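Local coordinates for protein sulfoquinovosidase (PDB 5AEG) that hydrolyses sulfoquinovosyl diacylglycerides, the plant sulfolipids, and sulfoquinovosyl glycerol to release sulfoquinovose for sulfoglycolysis in Escherichia coli, at residues His23-Leu28 and Phe226-Thr231; Thr190-Cys195 and Asp230-Leu235. One frame throughout, in Å; residues are numbered along the deposited sequence.

Contact 1 of 2, residues His23-Leu28 and Phe226-Thr231; sequences HFQQRL and FECADT
The thiol of Cys228 sits between the Phe24 ring and the guanidinium of Arg27, where a type I' beta hairpin of the small N-terminal antiparallel sheet meets the end of strand 221-228. Phe24 and Arg27 are the outer residues of the turn, paired by backbone bonds in both directions, and both of their side chains reach Cys228. Phe24 turns its ring onto the strand because CG stands opposite the backbone N (chi1 168°). There the ring edge meets CA of Glu227, and CE2 lies 4.0 Å from CB of Phe226. The sulfur approaches the same ring obliquely, SG standing 4.3 Å from the centroid, a sulfur-aromatic contact. Arg27, on the returning strand, sends its side chain out toward Cys228; the bend at chi2 (67°) lays the flat guanidinium against it, with Cys228 CB over the centre of one face, 3.5 Å from Arg27 CZ. The rim of that group is used for polar contacts. NH1 donates to Gln25 O (2.9 Å, 163° at the hydrogen), almost exactly in the guanidinium plane, which ties the side chain back to its own turn, while NE has its partner in Gln191. Gln25 adds its amide oxygen, OE1 lying 3.7 Å from Cys228 CB. A water accepts from Arg27 NH2 and donates to OD1 of Asp230, each step 3.1 Å long.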
loop_
_atom_site.group_PDB
_atom_site.type_symbol
_atom_site.label_atom_id
_atom_site.label_comp_id
_atom_site.label_asym_id
_atom_site.label_seq_id
_atom_site.Cartn_x
_atom_site.Cartn_y
_atom_site.Cartn_z
ATOM N N HIS A 23 -2.473 -32.637 -0.618
ATOM C CA HIS A 23 -1.217 -32.098 -0.129
ATOM C C HIS A 23 -0.548 -31.535 -1.364
ATOM O O HIS A 23 -0.739 -32.022 -2.480
ATOM C CB HIS A 23 -0.296 -33.168 0.524
ATOM C CG HIS A 23 -0.715 -33.627 1.880
ATOM N ND1 HIS A 23 -1.699 -34.564 2.083
ATOM C CD2 HIS A 23 -0.256 -33.302 3.101
ATOM C CE1 HIS A 23 -1.827 -34.804 3.376
ATOM N NE2 HIS A 23 -0.960 -34.032 4.018
ATOM N N PHE A 24 0.254 -30.485 -1.192
ATOM C CA PHE A 24 0.968 -29.830 -2.292
ATOM C C PHE A 24 2.383 -29.597 -1.681
ATOM O O PHE A 24 2.524 -28.939 -0.617
ATOM C CB PHE A 24 0.267 -28.501 -2.653
ATOM C CG PHE A 24 1.052 -27.600 -3.558
ATOM C CD1 PHE A 24 1.487 -28.039 -4.767
ATOM C CD2 PHE A 24 1.337 -26.270 -3.193
ATOM C CE1 PHE A 24 2.206 -27.239 -5.614
ATOM C CE2 PHE A 24 2.050 -25.462 -4.042
ATOM C CZ PHE A 24 2.503 -25.949 -5.256
ATOM N N GLN A 25 3.392 -30.245 -2.252
ATOM C CA GLN A 25 4.759 -30.298 -1.656
ATOM C C GLN A 25 4.757 -30.488 -0.204
ATOM O O GLN A 25 5.411 -29.755 0.552
ATOM C CB GLN A 25 5.529 -29.086 -1.994
ATOM C CG GLN A 25 5.285 -28.696 -3.402
ATOM C CD GLN A 25 6.458 -28.109 -4.044
ATOM O OE1 GLN A 25 7.217 -27.345 -3.445
ATOM N NE2 GLN A 25 6.660 -28.498 -5.286
ATOM N N GLN A 26 3.937 -31.437 0.206
ATOM C CA GLN A 26 3.683 -31.840 1.606
ATOM C C GLN A 26 2.910 -30.938 2.497
ATOM O O GLN A 26 2.662 -31.316 3.642
ATOM C CB GLN A 26 4.948 -32.270 2.355
ATOM C CG GLN A 26 5.301 -33.690 2.023
ATOM C CD GLN A 26 6.686 -33.708 1.523
ATOM O OE1 GLN A 26 7.625 -33.902 2.308
ATOM N NE2 GLN A 26 6.851 -33.410 0.224
ATOM N N ARG A 27 2.483 -29.763 2.021
ATOM C CA ARG A 27 1.578 -28.966 2.856
ATOM C C ARG A 27 0.135 -29.475 2.641
ATOM O O ARG A 27 -0.291 -29.612 1.516
ATOM C CB ARG A 27 1.611 -27.504 2.307
ATOM C CG ARG A 27 2.818 -26.695 2.663
ATOM C CD ARG A 27 4.123 -27.133 2.059
ATOM N NE ARG A 27 5.147 -26.075 2.153
ATOM C CZ ARG A 27 6.358 -26.129 1.589
ATOM N NH1 ARG A 27 6.741 -27.182 0.886
ATOM N NH2 ARG A 27 7.170 -25.093 1.678
ATOM N N LEU A 28 -0.574 -29.723 3.702
ATOM C CA LEU A 28 -1.941 -30.087 3.620
ATOM C C LEU A 28 -2.745 -28.800 3.273
ATOM O O LEU A 28 -2.766 -27.894 4.073
ATOM C CB LEU A 28 -2.394 -30.607 4.965
ATOM C CG LEU A 28 -3.881 -31.004 5.097
ATOM C CD1 LEU A 28 -4.180 -32.111 4.101
ATOM C CD2 LEU A 28 -4.322 -31.391 6.458
ATOM N N PHE A 226 -1.208 -21.285 -5.809
ATOM C CA PHE A 226 -0.282 -21.462 -4.672
ATOM C C PHE A 226 1.101 -21.834 -5.188
ATOM O O PHE A 226 1.252 -22.523 -6.276
ATOM C CB PHE A 226 -0.692 -22.553 -3.712
ATOM C CG PHE A 226 -2.065 -22.456 -3.159
ATOM C CD1 PHE A 226 -3.174 -22.658 -3.966
ATOM C CD2 PHE A 226 -2.261 -22.230 -1.805
ATOM C CE1 PHE A 226 -4.425 -22.626 -3.445
ATOM C CE2 PHE A 226 -3.519 -22.208 -1.265
ATOM C CZ PHE A 226 -4.619 -22.401 -2.105
ATOM N N GLU A 227 2.139 -21.343 -4.508
ATOM C CA GLU A 227 3.501 -21.893 -4.709
ATOM C C GLU A 227 4.120 -21.982 -3.371
ATOM O O GLU A 227 3.826 -21.173 -2.490
ATOM C CB GLU A 227 4.409 -21.052 -5.531
ATOM C CG GLU A 227 4.377 -21.215 -6.984
ATOM C CD GLU A 227 5.431 -20.387 -7.702
ATOM O OE1 GLU A 227 5.181 -19.170 -7.912
ATOM O OE2 GLU A 227 6.434 -20.981 -8.183
ATOM N N CYS A 228 5.062 -22.924 -3.223
ATOM C CA CYS A 228 5.841 -23.097 -2.019
ATOM C C CYS A 228 7.303 -22.721 -2.297
ATOM O O CYS A 228 7.720 -22.528 -3.447
ATOM C CB CYS A 228 5.827 -24.551 -1.538
ATOM S SG CYS A 228 4.213 -25.237 -1.184
ATOM N N ALA A 229 8.048 -22.564 -1.205
ATOM C CA ALA A 229 9.477 -22.376 -1.290
ATOM C C ALA A 229 10.155 -22.752 0.005
ATOM O O ALA A 229 9.518 -22.941 1.043
ATOM C CB ALA A 229 9.833 -20.945 -1.799
ATOM N N ASP A 230 11.471 -22.915 -0.086
ATOM C CA ASP A 230 12.329 -23.308 1.009
ATOM C C ASP A 230 12.654 -22.207 1.959
ATOM O O ASP A 230 12.822 -22.484 3.193
ATOM C CB ASP A 230 13.671 -23.879 0.479
ATOM C CG ASP A 230 13.489 -25.304 -0.101
ATOM O OD1 ASP A 230 12.428 -25.949 0.241
ATOM O OD2 ASP A 230 14.358 -25.726 -0.905
ATOM N N THR A 231 12.622 -20.971 1.445
ATOM C CA THR A 231 12.857 -19.771 2.282
ATOM C C THR A 231 11.829 -18.666 1.916
ATOM O O THR A 231 11.298 -18.640 0.814
ATOM C CB THR A 231 14.239 -19.164 2.038
ATOM O OG1 THR A 231 14.320 -18.744 0.694
ATOM C CG2 THR A 231 15.388 -20.184 2.300
HETATM O O HOH W 1 9.336 -25.938 -0.342
#

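Contact 2 of 2, residues Thr190-Cys195 and Asp230-Leu235; sequences TQKYYC and DTYISL
Lys192 reaches across the Tyr232 ring to the carbonyl of Asp230, and its path can be followed atom by atom. CB leaves the backbone in a left-handed loop conformation, and CG, anti to the carbonyl carbon, comes 3.8 Å from both CZ and OH of Tyr232. From there the chain is fully extended, crossing the tyrosine side chain at about a right angle. CD passes 3.5 Å from Asp230 O, CE lies 3.7 Å from Tyr232 CE2, and NZ closes the path with a 2.8 Å hydrogen bond to Asp230 O, the donor tilted 30° from the carbonyl plane. The ammonium also forms a salt bridge with Glu595, whose other carboxylate oxygen receives Tyr232 N at the helix start. All this lies at the N-terminal end of helix 232-243, where Thr231 is the N-cap: its OG1 accepts from Ser234 N. Segment 190-195 comprises the turn after strand 186-189 and the first residues of strand 193-197, in the galactose mutarotase-like N-terminal domain of family 31, and the helix packs against it. Replacing Lys192 by alanine removes CG to NZ, and is likely to uncover part of the Tyr232 ring and leave Asp230 O and Glu595 without their shared ammonium. The Tyr232 hydroxyl ends beside Thr190, with CA of that residue at the ring edge and CG2 3.4 Å from OH. One turn further along the helix, Leu235 faces the strand, its CG swung anti to the backbone N (chi1 -168°). The two methyls divide the work: CD2 lies against the Tyr193 carbonyl group, and CD1 meets CD2 of the Tyr194 ring at 3.8 Å.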
loop_
_atom_site.group_PDB
_atom_site.type_symbol
_atom_site.label_atom_id
_atom_site.label_comp_id
_atom_site.label_asym_id
_atom_site.label_seq_id
_atom_site.Cartn_x
_atom_site.Cartn_y
_atom_site.Cartn_z
ATOM N N THR A 190 3.334 -19.302 7.227
ATOM C CA THR A 190 4.596 -19.859 7.755
ATOM C C THR A 190 4.802 -21.361 7.442
ATOM O O THR A 190 5.851 -21.862 7.789
ATOM C CB THR A 190 4.822 -19.533 9.206
ATOM O OG1 THR A 190 3.747 -19.953 10.034
ATOM C CG2 THR A 190 5.067 -17.973 9.366
ATOM N N GLN A 191 3.829 -22.025 6.782
ATOM C CA GLN A 191 4.117 -23.322 6.064
ATOM C C GLN A 191 4.880 -23.087 4.789
ATOM O O GLN A 191 5.089 -23.977 4.010
ATOM C CB GLN A 191 2.802 -24.029 5.822
ATOM C CG GLN A 191 2.135 -24.424 7.133
ATOM C CD GLN A 191 1.039 -25.501 6.961
ATOM O OE1 GLN A 191 1.152 -26.368 6.153
ATOM N NE2 GLN A 191 -0.038 -25.372 7.696
ATOM N N LYS A 192 5.268 -21.811 4.522
ATOM C CA LYS A 192 6.090 -21.401 3.433
ATOM C C LYS A 192 5.446 -21.607 2.052
ATOM O O LYS A 192 5.979 -22.301 1.145
ATOM C CB LYS A 192 7.514 -22.002 3.543
ATOM C CG LYS A 192 8.324 -21.348 4.636
ATOM C CD LYS A 192 9.751 -21.906 4.692
ATOM C CE LYS A 192 10.559 -21.243 5.789
ATOM N NZ LYS A 192 11.942 -21.809 5.741
ATOM N N TYR A 193 4.241 -21.048 1.906
ATOM C CA TYR A 193 3.599 -20.958 0.637
ATOM C C TYR A 193 2.933 -19.592 0.590
ATOM O O TYR A 193 2.717 -18.980 1.645
ATOM C CB TYR A 193 2.566 -22.038 0.427
ATOM C CG TYR A 193 1.327 -21.990 1.296
ATOM C CD1 TYR A 193 0.243 -21.166 0.955
ATOM C CD2 TYR A 193 1.192 -22.773 2.425
ATOM C CE1 TYR A 193 -0.914 -21.141 1.750
ATOM C CE2 TYR A 193 0.021 -22.788 3.186
ATOM C CZ TYR A 193 -1.042 -21.913 2.818
ATOM O OH TYR A 193 -2.206 -21.832 3.615
ATOM N N TYR A 194 2.558 -19.206 -0.592
ATOM C CA TYR A 194 1.648 -18.053 -0.759
ATOM C C TYR A 194 0.436 -18.544 -1.435
ATOM O O TYR A 194 0.490 -19.535 -2.213
ATOM C CB TYR A 194 2.288 -16.955 -1.632
ATOM C CG TYR A 194 2.510 -17.182 -3.158
ATOM C CD1 TYR A 194 1.451 -17.210 -4.058
ATOM C CD2 TYR A 194 3.791 -17.323 -3.702
ATOM C CE1 TYR A 194 1.668 -17.446 -5.415
ATOM C CE2 TYR A 194 3.993 -17.545 -5.075
ATOM C CZ TYR A 194 2.924 -17.640 -5.917
ATOM O OH TYR A 194 3.027 -17.847 -7.291
ATOM N N CYS A 195 -0.678 -17.861 -1.160
ATOM C CA CYS A 195 -1.926 -18.072 -1.906
ATOM C C CYS A 195 -2.389 -16.772 -2.551
ATOM O O CYS A 195 -2.474 -15.757 -1.851
ATOM C CB CYS A 195 -2.951 -18.560 -0.927
ATOM S SG CYS A 195 -4.624 -18.642 -1.585
ATOM N N ASP A 230 11.471 -22.915 -0.086
ATOM C CA ASP A 230 12.329 -23.308 1.009
ATOM C C ASP A 230 12.654 -22.207 1.959
ATOM O O ASP A 230 12.822 -22.484 3.193
ATOM C CB ASP A 230 13.671 -23.879 0.479
ATOM C CG ASP A 230 13.489 -25.304 -0.101
ATOM O OD1 ASP A 230 12.428 -25.949 0.241
ATOM O OD2 ASP A 230 14.358 -25.726 -0.905
ATOM N N THR A 231 12.622 -20.971 1.445
ATOM C CA THR A 231 12.857 -19.771 2.282
ATOM C C THR A 231 11.829 -18.666 1.916
ATOM O O THR A 231 11.298 -18.640 0.814
ATOM C CB THR A 231 14.239 -19.164 2.038
ATOM O OG1 THR A 231 14.320 -18.744 0.694
ATOM C CG2 THR A 231 15.388 -20.184 2.300
ATOM N N TYR A 232 11.625 -17.757 2.836
ATOM C CA TYR A 232 10.744 -16.567 2.525
ATOM C C TYR A 232 11.285 -15.749 1.427
ATOM O O TYR A 232 10.523 -15.243 0.583
ATOM C CB TYR A 232 10.455 -15.688 3.809
ATOM C CG TYR A 232 9.714 -16.484 4.793
ATOM C CD1 TYR A 232 8.350 -16.789 4.595
ATOM C CD2 TYR A 232 10.332 -16.982 5.912
ATOM C CE1 TYR A 232 7.661 -17.616 5.483
ATOM C CE2 TYR A 232 9.660 -17.787 6.797
ATOM C CZ TYR A 232 8.317 -18.098 6.583
ATOM O OH TYR A 232 7.708 -18.941 7.454
ATOM N N ILE A 233 12.615 -15.544 1.413
ATOM C CA ILE A 233 13.222 -14.810 0.346
ATOM C C ILE A 233 12.927 -15.409 -1.039
ATOM O O ILE A 233 12.625 -14.684 -2.016
ATOM C CB ILE A 233 14.762 -14.676 0.612
ATOM C CG1 ILE A 233 14.977 -13.651 1.728
ATOM C CG2 ILE A 233 15.511 -14.309 -0.635
ATOM C CD1 ILE A 233 16.386 -13.611 2.227
ATOM N N SER A 234 13.042 -16.743 -1.131
ATOM C CA SER A 234 12.702 -17.434 -2.380
ATOM C C SER A 234 11.187 -17.283 -2.685
ATOM O O SER A 234 10.785 -17.117 -3.798
ATOM C CB SER A 234 13.077 -18.959 -2.282
ATOM O OG SER A 234 12.719 -19.539 -3.509
ATOM N N LEU A 235 10.397 -17.402 -1.636
ATOM C CA LEU A 235 8.951 -17.256 -1.779
ATOM C C LEU A 235 8.585 -15.896 -2.405
ATOM O O LEU A 235 7.784 -15.840 -3.334
ATOM C CB LEU A 235 8.272 -17.552 -0.474
ATOM C CG LEU A 235 6.757 -17.696 -0.604
ATOM C CD1 LEU A 235 6.407 -18.949 -1.422
ATOM C CD2 LEU A 235 6.120 -17.739 0.753
#

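Contacts 1 and 2 are two flanks of one chain segment, their centres about 8 Å apart: the end of strand 221-228 and the residues after it supply the first, those residues and the start of helix 232-243 the second, and Asp230 and Thr231 belong to both. Strand 193-197 neighbours strand 221-228 in the sheet, and the loop before it is touched by Arg27 of the hairpin. Arg27 NE lies 2.8 Å from Gln191 O, a probable hydrogen bond, and Tyr194 OH lies 2.6 Å from Glu227 OE1, another. Residues 23-28 and 190-195 thus share the strand-to-helix junction at 226-235. Both contacts lie away from the catalytic residues, the substrate-binding residues and the calcium site.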